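Local coordinates for protein iron-containing superoxide dismutase B2 (Trypanosoma brucei, PDB 3ESF) that probably catalyses the dismutation of superoxide into hydrogen peroxide and molecular oxygen at a bound iron(III) ion, at residues F27-K31 against H32-Y36; N77-W80 against E81-P85; W188-A191 against E192-T196. The protein carries 1 engineered substitution. One frame throughout, in Å; residues are numbered along the deposited sequence.

Interaction 1. Residues F27-K31 against H32-Y36. With FE (Fe (III) ion), chain E.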
loop_
_atom_site.group_PDB
_atom_site.type_symbol
_atom_site.label_atom_id
_atom_site.label_comp_id
_atom_site.label_asym_id
_atom_site.label_seq_id
_atom_site.Cartn_x
_atom_site.Cartn_y
_atom_site.Cartn_z
ATOM N N PHE A 27 -8.724 -14.060 3.966
ATOM C CA PHE A 27 -7.860 -13.061 4.625
ATOM C C PHE A 27 -8.397 -11.655 4.411
ATOM O O PHE A 27 -8.431 -10.853 5.346
ATOM C CB PHE A 27 -6.370 -13.195 4.232
ATOM C CG PHE A 27 -5.638 -14.246 5.021
ATOM C CD1 PHE A 27 -5.031 -13.926 6.232
ATOM C CD2 PHE A 27 -5.609 -15.569 4.585
ATOM C CE1 PHE A 27 -4.366 -14.905 6.982
ATOM C CE2 PHE A 27 -4.952 -16.547 5.315
ATOM C CZ PHE A 27 -4.337 -16.220 6.522
ATOM N N HIS A 28 -8.838 -11.356 3.195
ATOM C CA HIS A 28 -9.219 -9.992 2.863
ATOM C C HIS A 28 -10.466 -9.518 3.654
ATOM O O HIS A 28 -10.497 -8.396 4.216
ATOM C CB HIS A 28 -9.430 -9.888 1.348
ATOM C CG HIS A 28 -9.430 -8.489 0.843
ATOM N ND1 HIS A 28 -9.665 -8.178 -0.472
ATOM C CD2 HIS A 28 -9.243 -7.311 1.484
ATOM C CE1 HIS A 28 -9.624 -6.868 -0.625
ATOM N NE2 HIS A 28 -9.366 -6.321 0.547
ATOM N N TYR A 29 -11.470 -10.396 3.701
ATOM C CA TYR A 29 -12.701 -10.141 4.439
ATOM C C TYR A 29 -12.495 -10.316 5.944
ATOM O O TYR A 29 -12.797 -9.394 6.694
ATOM C CB TYR A 29 -13.872 -11.019 3.928
ATOM C CG TYR A 29 -15.227 -10.703 4.548
ATOM C CD1 TYR A 29 -16.119 -9.807 3.923
ATOM C CD2 TYR A 29 -15.630 -11.315 5.745
ATOM C CE1 TYR A 29 -17.359 -9.511 4.492
ATOM C CE2 TYR A 29 -16.843 -11.019 6.327
ATOM C CZ TYR A 29 -17.716 -10.114 5.696
ATOM O OH TYR A 29 -18.947 -9.846 6.270
ATOM N N ASP A 30 -11.976 -11.475 6.379
ATOM C CA ASP A 30 -11.923 -11.800 7.824
ATOM C C ASP A 30 -10.893 -10.971 8.592
ATOM O O ASP A 30 -11.122 -10.627 9.742
ATOM C CB ASP A 30 -11.655 -13.284 8.090
ATOM C CG ASP A 30 -12.870 -14.170 7.857
ATOM O OD1 ASP A 30 -13.994 -13.646 7.679
ATOM O OD2 ASP A 30 -12.702 -15.408 7.853
ATOM N N LYS A 31 -9.756 -10.694 7.956
ATOM C CA LYS A 31 -8.673 -9.945 8.595
ATOM C C LYS A 31 -8.753 -8.447 8.287
ATOM O O LYS A 31 -8.978 -7.662 9.205
ATOM C CB LYS A 31 -7.293 -10.564 8.298
ATOM C CG LYS A 31 -7.194 -12.106 8.579
ATOM C CD LYS A 31 -7.404 -12.410 10.071
ATOM C CE LYS A 31 -6.743 -13.725 10.548
ATOM N NZ LYS A 31 -6.953 -14.944 9.687
ATOM N N HIS A 32 -8.618 -8.045 7.019
ATOM C CA HIS A 32 -8.606 -6.622 6.680
ATOM C C HIS A 32 -9.938 -5.927 6.862
ATOM O O HIS A 32 -10.008 -4.961 7.625
ATOM C CB HIS A 32 -8.015 -6.349 5.281
ATOM C CG HIS A 32 -6.610 -6.842 5.144
ATOM N ND1 HIS A 32 -5.531 -6.127 5.617
ATOM C CD2 HIS A 32 -6.115 -8.018 4.686
ATOM C CE1 HIS A 32 -4.424 -6.818 5.408
ATOM N NE2 HIS A 32 -4.749 -7.975 4.857
ATOM N N HIS A 33 -10.974 -6.417 6.184
ATOM C CA HIS A 33 -12.292 -5.769 6.165
ATOM C C HIS A 33 -12.901 -5.777 7.579
ATOM O O HIS A 33 -13.252 -4.710 8.115
ATOM C CB HIS A 33 -13.220 -6.413 5.093
ATOM C CG HIS A 33 -14.485 -5.638 4.812
ATOM N ND1 HIS A 33 -15.478 -6.108 3.981
ATOM C CD2 HIS A 33 -14.929 -4.445 5.283
ATOM C CE1 HIS A 33 -16.476 -5.238 3.946
ATOM N NE2 HIS A 33 -16.161 -4.216 4.727
ATOM N N MET A 34 -12.983 -6.955 8.196
ATOM C CA MET A 34 -13.478 -7.038 9.574
ATOM C C MET A 34 -12.586 -6.333 10.594
ATOM O O MET A 34 -13.077 -5.850 11.588
ATOM C CB MET A 34 -13.726 -8.491 10.029
ATOM C CG MET A 34 -15.174 -9.001 9.843
ATOM S SD MET A 34 -16.565 -8.099 10.627
ATOM C CE MET A 34 -15.844 -7.608 12.177
ATOM N N GLY A 35 -11.283 -6.286 10.330
ATOM C CA GLY A 35 -10.356 -5.521 11.170
ATOM C C GLY A 35 -10.724 -4.057 11.329
ATOM O O GLY A 35 -10.589 -3.492 12.434
ATOM N N TYR A 36 -11.175 -3.423 10.251
ATOM C CA TYR A 36 -11.632 -2.029 10.308
ATOM C C TYR A 36 -12.850 -1.875 11.212
ATOM O O TYR A 36 -12.936 -0.924 11.984
ATOM C CB TYR A 36 -11.944 -1.472 8.903
ATOM C CG TYR A 36 -10.755 -1.452 7.945
ATOM C CD1 TYR A 36 -9.606 -0.717 8.247
ATOM C CD2 TYR A 36 -10.790 -2.157 6.735
ATOM C CE1 TYR A 36 -8.498 -0.700 7.378
ATOM C CE2 TYR A 36 -9.689 -2.138 5.850
ATOM C CZ TYR A 36 -8.547 -1.397 6.189
ATOM O OH TYR A 36 -7.463 -1.364 5.336
HETATM FE FE FE E . -8.715 -4.261 0.858
HETATM O O HOH W 1 -8.102 -2.212 0.835
#
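Residues 27-31 and 32-36 are consecutive turns of helix 22-45, their short axes differing by 17°, and the join between them is wider than an alpha-helical turn. Three backbone bonds span five residues, from His32 N to Phe27 O (3.3 Å), His33 N to His28 O (2.8 Å) and Met34 N to Tyr29 O (2.9 Å), before Gly35 returns to the four-residue span with a weak bond to Lys31 O. Phe27 O also takes Lys31 N, accepting from both the fourth and fifth residues on, as at the start of a pi-type turn. His28 carries its imidazole anti to the backbone N (chi1 -163°), and the ring edge passes His32 CB, which stands 4.1 Å from His28 CD2. From there His28 NE2 binds the iron at 2.2 Å, while water 1 lies 2.1 Å from the metal and His76, Asp161 and His165 supply the other ligands. The His32 side chain crosses that of His28 at about a right angle; its ring stacks on metal-bound His165 and hydrogen-bonds through NE2 to Tyr168 OH of the second subunit. Elsewhere on the helix, the rings of Tyr29 and His33 meet with planes 82° apart, and Tyr29 CD1 sits 3.8 Å from His33 ND1. Neither polar end is spent on the other: Tyr29 OH bonds Pro6 O, and His33 ND1 pairs with Trp80 NE1. The chemistry thus divides the work: His28 grips the metal, His32 links His165 to Tyr168 of the second subunit, and Tyr29 and His33 tie the helix to the N-terminal loop and to helix 64-81.

Interaction 2. Residues N77-W80 against E81-P85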
loop_
_atom_site.group_PDB
_atom_site.type_symbol
_atom_site.label_atom_id
_atom_site.label_comp_id
_atom_site.label_asym_id
_atom_site.label_seq_id
_atom_site.Cartn_x
_atom_site.Cartn_y
_atom_site.Cartn_z
ATOM N N ASN A 77 -17.157 -2.996 1.240
ATOM C CA ASN A 77 -18.537 -3.407 0.976
ATOM C C ASN A 77 -18.844 -3.249 -0.517
ATOM O O ASN A 77 -19.379 -4.164 -1.169
ATOM C CB ASN A 77 -19.548 -2.577 1.795
ATOM C CG ASN A 77 -19.557 -2.934 3.293
ATOM O OD1 ASN A 77 -19.022 -3.960 3.709
ATOM N ND2 ASN A 77 -20.222 -2.098 4.091
ATOM N N PHE A 78 -18.496 -2.081 -1.039
ATOM C CA PHE A 78 -18.778 -1.743 -2.428
ATOM C C PHE A 78 -17.969 -2.638 -3.387
ATOM O O PHE A 78 -18.473 -3.084 -4.426
ATOM C CB PHE A 78 -18.464 -0.253 -2.666
ATOM C CG PHE A 78 -19.232 0.340 -3.802
ATOM C CD1 PHE A 78 -20.583 0.670 -3.653
ATOM C CD2 PHE A 78 -18.627 0.552 -5.026
ATOM C CE1 PHE A 78 -21.309 1.213 -4.716
ATOM C CE2 PHE A 78 -19.341 1.108 -6.090
ATOM C CZ PHE A 78 -20.678 1.433 -5.932
ATOM N N TYR A 79 -16.715 -2.888 -3.022
ATOM C CA TYR A 79 -15.836 -3.829 -3.743
ATOM C C TYR A 79 -16.413 -5.252 -3.909
ATOM O O TYR A 79 -16.397 -5.782 -5.009
ATOM C CB TYR A 79 -14.502 -3.903 -2.995
ATOM C CG TYR A 79 -13.487 -4.901 -3.526
ATOM C CD1 TYR A 79 -13.060 -4.857 -4.863
ATOM C CD2 TYR A 79 -12.938 -5.877 -2.676
ATOM C CE1 TYR A 79 -12.092 -5.745 -5.336
ATOM C CE2 TYR A 79 -12.002 -6.772 -3.129
ATOM C CZ TYR A 79 -11.558 -6.703 -4.456
ATOM O OH TYR A 79 -10.600 -7.596 -4.899
ATOM N N TRP A 80 -16.862 -5.880 -2.819
ATOM C CA TRP A 80 -17.448 -7.220 -2.899
ATOM C C TRP A 80 -18.680 -7.223 -3.791
ATOM O O TRP A 80 -18.864 -8.154 -4.567
ATOM C CB TRP A 80 -17.807 -7.829 -1.525
ATOM C CG TRP A 80 -16.686 -7.904 -0.544
ATOM C CD1 TRP A 80 -16.681 -7.400 0.725
ATOM C CD2 TRP A 80 -15.397 -8.516 -0.738
ATOM N NE1 TRP A 80 -15.470 -7.637 1.323
ATOM C CE2 TRP A 80 -14.662 -8.318 0.458
ATOM C CE3 TRP A 80 -14.790 -9.204 -1.808
ATOM C CZ2 TRP A 80 -13.356 -8.797 0.630
ATOM C CZ3 TRP A 80 -13.485 -9.677 -1.644
ATOM C CH2 TRP A 80 -12.783 -9.470 -0.430
ATOM N N GLU A 81 -19.521 -6.192 -3.682
ATOM C CA GLU A 81 -20.693 -6.051 -4.543
ATOM C C GLU A 81 -20.362 -5.783 -6.016
ATOM O O GLU A 81 -21.157 -6.093 -6.900
ATOM C CB GLU A 81 -21.641 -4.975 -4.002
ATOM C CG GLU A 81 -22.407 -5.408 -2.746
ATOM C CD GLU A 81 -23.358 -6.583 -2.988
ATOM O OE1 GLU A 81 -23.534 -7.008 -4.151
ATOM O OE2 GLU A 81 -23.953 -7.085 -1.999
ATOM N N SER A 82 -19.172 -5.234 -6.264
ATOM C CA SER A 82 -18.665 -4.938 -7.611
ATOM C C SER A 82 -18.168 -6.194 -8.345
ATOM O O SER A 82 -17.729 -6.119 -9.510
ATOM C CB SER A 82 -17.533 -3.896 -7.536
ATOM O OG SER A 82 -18.013 -2.630 -7.076
ATOM N N MET A 83 -18.253 -7.341 -7.665
ATOM C CA MET A 83 -17.823 -8.626 -8.225
ATOM C C MET A 83 -18.888 -9.685 -8.038
ATOM O O MET A 83 -19.736 -9.577 -7.134
ATOM C CB MET A 83 -16.496 -9.065 -7.601
ATOM C CG MET A 83 -15.389 -7.993 -7.666
ATOM S SD MET A 83 -13.824 -8.619 -7.043
ATOM C CE MET A 83 -14.216 -8.966 -5.299
ATOM N N SER A 84 -18.869 -10.694 -8.913
ATOM C CA SER A 84 -19.850 -11.768 -8.879
ATOM C C SER A 84 -19.286 -13.007 -9.554
ATOM O O SER A 84 -18.489 -12.893 -10.496
ATOM C CB SER A 84 -21.146 -11.323 -9.565
ATOM O OG SER A 84 -21.992 -12.419 -9.817
ATOM N N PRO A 85 -19.686 -14.202 -9.080
ATOM C CA PRO A 85 -19.294 -15.414 -9.807
ATOM C C PRO A 85 -19.918 -15.457 -11.208
ATOM O O PRO A 85 -19.430 -16.192 -12.078
ATOM C CB PRO A 85 -19.818 -16.552 -8.926
ATOM C CG PRO A 85 -20.873 -15.926 -8.061
ATOM C CD PRO A 85 -20.483 -14.500 -7.875
#
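Phe78 O is gripped twice by one residue, taking Ser82 OG at 2.7 Å and, more weakly, Ser82 N at 2.9 Å. The hydroxyl comes from above the carbonyl plane, 42° out of it, because chi1 of -66° sets OG beside the serine's own backbone N and folds it back over the last helical turn. OG also receives Thr159 N from the strand 154-161. Meanwhile Met83 N reaches Trp80 O at 3.3 Å, a carbonyl that Trp10 NE1 shares. Met83 then turns its side chain back toward Tyr79 and Trp80. Its chain bends at the thioether, and CE rests over one face of the Tyr79 ring, 3.8 Å from the centroid and 20° off the normal, with SD lying obliquely. The same methyl lies 3.5 Å from Trp80 CE3, in the corner where the two aromatic side chains meet and oblique to the Trp80 ring. Tyr79 OH bonds Tyr178 OH, and the Trp80 ring meets iron ligand His28 edge-to-face. The C-terminal turn of helix 64-81 thus combines a serine hydroxyl bonded to the carbonyl four residues back with a Met-aromatic contact, beside the metal site of an iron superoxide dismutase.

Interaction 3. Residues W188-A191 against E192-T196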
loop_
_atom_site.group_PDB
_atom_site.type_symbol
_atom_site.label_atom_id
_atom_site.label_comp_id
_atom_site.label_asym_id
_atom_site.label_seq_id
_atom_site.Cartn_x
_atom_site.Cartn_y
_atom_site.Cartn_z
ATOM N N TRP A 188 -21.978 -6.282 -13.418
ATOM C CA TRP A 188 -22.765 -5.270 -14.140
ATOM C C TRP A 188 -24.196 -5.087 -13.601
ATOM O O TRP A 188 -24.807 -4.029 -13.810
ATOM C CB TRP A 188 -22.776 -5.538 -15.658
ATOM C CG TRP A 188 -21.397 -5.544 -16.263
ATOM C CD1 TRP A 188 -20.772 -6.597 -16.853
ATOM C CD2 TRP A 188 -20.453 -4.453 -16.296
ATOM N NE1 TRP A 188 -19.509 -6.230 -17.264
ATOM C CE2 TRP A 188 -19.299 -4.917 -16.945
ATOM C CE3 TRP A 188 -20.479 -3.130 -15.843
ATOM C CZ2 TRP A 188 -18.175 -4.104 -17.153
ATOM C CZ3 TRP A 188 -19.367 -2.317 -16.070
ATOM C CH2 TRP A 188 -18.234 -2.809 -16.703
ATOM N N ASP A 189 -24.737 -6.121 -12.949
ATOM C CA ASP A 189 -26.040 -6.025 -12.243
ATOM C C ASP A 189 -25.989 -4.941 -11.156
ATOM O O ASP A 189 -26.864 -4.074 -11.103
ATOM C CB ASP A 189 -26.460 -7.369 -11.605
ATOM C CG ASP A 189 -26.477 -8.543 -12.590
ATOM O OD1 ASP A 189 -26.091 -8.362 -13.782
ATOM O OD2 ASP A 189 -26.901 -9.662 -12.166
ATOM N N HIS A 190 -24.967 -5.016 -10.307
ATOM C CA HIS A 190 -24.703 -4.031 -9.250
ATOM C C HIS A 190 -24.414 -2.646 -9.826
ATOM O O HIS A 190 -24.956 -1.659 -9.347
ATOM C CB HIS A 190 -23.537 -4.491 -8.371
ATOM C CG HIS A 190 -23.108 -3.469 -7.358
ATOM N ND1 HIS A 190 -21.980 -2.690 -7.509
ATOM C CD2 HIS A 190 -23.675 -3.091 -6.189
ATOM C CE1 HIS A 190 -21.869 -1.881 -6.470
ATOM N NE2 HIS A 190 -22.888 -2.106 -5.656
ATOM N N ALA A 191 -23.569 -2.594 -10.849
ATOM C CA ALA A 191 -23.208 -1.340 -11.499
ATOM C C ALA A 191 -24.441 -0.633 -12.101
ATOM O O ALA A 191 -24.624 0.574 -11.916
ATOM C CB ALA A 191 -22.137 -1.588 -12.561
ATOM N N GLU A 192 -25.277 -1.398 -12.808
ATOM C CA GLU A 192 -26.527 -0.891 -13.390
ATOM C C GLU A 192 -27.506 -0.322 -12.358
ATOM O O GLU A 192 -28.079 0.744 -12.570
ATOM C CB GLU A 192 -27.237 -1.990 -14.158
ATOM C CG GLU A 192 -28.289 -1.489 -15.097
ATOM C CD GLU A 192 -28.895 -2.632 -15.869
ATOM O OE1 GLU A 192 -29.466 -3.544 -15.215
ATOM O OE2 GLU A 192 -28.778 -2.629 -17.115
ATOM N N ASN A 193 -27.699 -1.059 -11.268
ATOM C CA ASN A 193 -28.514 -0.598 -10.154
ATOM C C ASN A 193 -27.959 0.682 -9.477
ATOM O O ASN A 193 -28.731 1.587 -9.149
ATOM C CB ASN A 193 -28.750 -1.730 -9.140
ATOM C CG ASN A 193 -29.771 -2.796 -9.637
ATOM O OD1 ASN A 193 -30.441 -2.671 -10.698
ATOM N ND2 ASN A 193 -29.902 -3.856 -8.838
ATOM N N GLN A 194 -26.643 0.764 -9.311
ATOM C CA GLN A 194 -25.997 1.999 -8.812
ATOM C C GLN A 194 -26.271 3.176 -9.755
ATOM O O GLN A 194 -26.669 4.265 -9.307
ATOM C CB GLN A 194 -24.489 1.806 -8.614
ATOM C CG GLN A 194 -24.097 0.729 -7.574
ATOM C CD GLN A 194 -25.015 0.732 -6.360
ATOM O OE1 GLN A 194 -24.974 1.656 -5.553
ATOM N NE2 GLN A 194 -25.889 -0.288 -6.256
ATOM N N PHE A 195 -26.075 2.932 -11.053
ATOM C CA PHE A 195 -26.261 3.940 -12.090
ATOM C C PHE A 195 -27.694 4.500 -12.137
ATOM O O PHE A 195 -27.898 5.708 -12.249
ATOM C CB PHE A 195 -25.874 3.341 -13.443
ATOM C CG PHE A 195 -26.099 4.271 -14.615
ATOM C CD1 PHE A 195 -25.339 5.433 -14.755
ATOM C CD2 PHE A 195 -27.052 3.982 -15.571
ATOM C CE1 PHE A 195 -25.560 6.292 -15.845
ATOM C CE2 PHE A 195 -27.271 4.844 -16.672
ATOM C CZ PHE A 195 -26.521 5.997 -16.790
ATOM N N THR A 196 -28.667 3.594 -12.020
ATOM C CA THR A 196 -30.105 3.857 -12.129
ATOM C C THR A 196 -30.707 4.558 -10.873
ATOM O O THR A 196 -31.662 5.343 -10.987
ATOM C CB THR A 196 -30.756 2.473 -12.489
ATOM O OG1 THR A 196 -30.987 2.397 -13.910
ATOM C CG2 THR A 196 -31.969 2.208 -11.742
#
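Residues 188-191 and 192-196 form a regular alpha-helical run, in which Glu192 N, Asn193 N, Gln194 N and Phe195 N bond in turn to Trp188 O, Asp189 O, His190 O and Ala191 O at 2.9 to 3.1 Å. The side-chain contact that stands out is one turn long, between His190 and Gln194. With chi1 at 174° the His190 ring extends beside its own carbonyl carbon, toward the following turn. Gln194 CG settles over one ring face in a CH-pi contact, 3.8 Å from the centroid and 20° off the normal. Beyond it the amide runs on past the rim of the ring at the NE2 side, nearly parallel to it, the two planes 13° apart and Gln194 CD 3.6 Å from His190 NE2. Gln194 CG, set beside its own backbone N by the first torsion, also lies 3.1 Å from His190 O; the bend at the second torsion then lays the amide alongside the ring. Phe78 of helix 64-81 meets the His190 ring edge-to-face and touches Gln194 as well. Ala191 is buried against Leu95 and the strand 154-161, while Trp188 NE1 is held by Gly89 O. At the far end, Lys155 NZ bonds to Gln194 O and Phe195 O. An acidic Asp189 near the N-terminus and a lysine at the C-terminal carbonyls would both suit the helix dipole, and the two polar side chains His190 and Gln194 meet through an aliphatic CH over the ring and near-parallel planes, with no hydrogen bond found between them.

In the fold
All three interactions are local, yet they illustrate how place in the fold sets chemistry. Interaction 2 is the buried one, centred about 7 Å from the middle of the chain, and it touches both others; interactions 1 and 3 lie on opposite sides of that centre, partly exposed, their nearest atoms about 12 Å apart. Residues 27-36 and 77-85 belong to the alpha-hairpin domain, whereas 188-196 belong to the C-terminal domain, which interaction 2 meets where Phe78 and Ser82 pack on His190. Metal coordination and an inter-subunit bond mark interaction 1, sulfur and aromatic packing mark interaction 2, and a CH-pi contact of glutamine on histidine along a regular surface helix marks interaction 3.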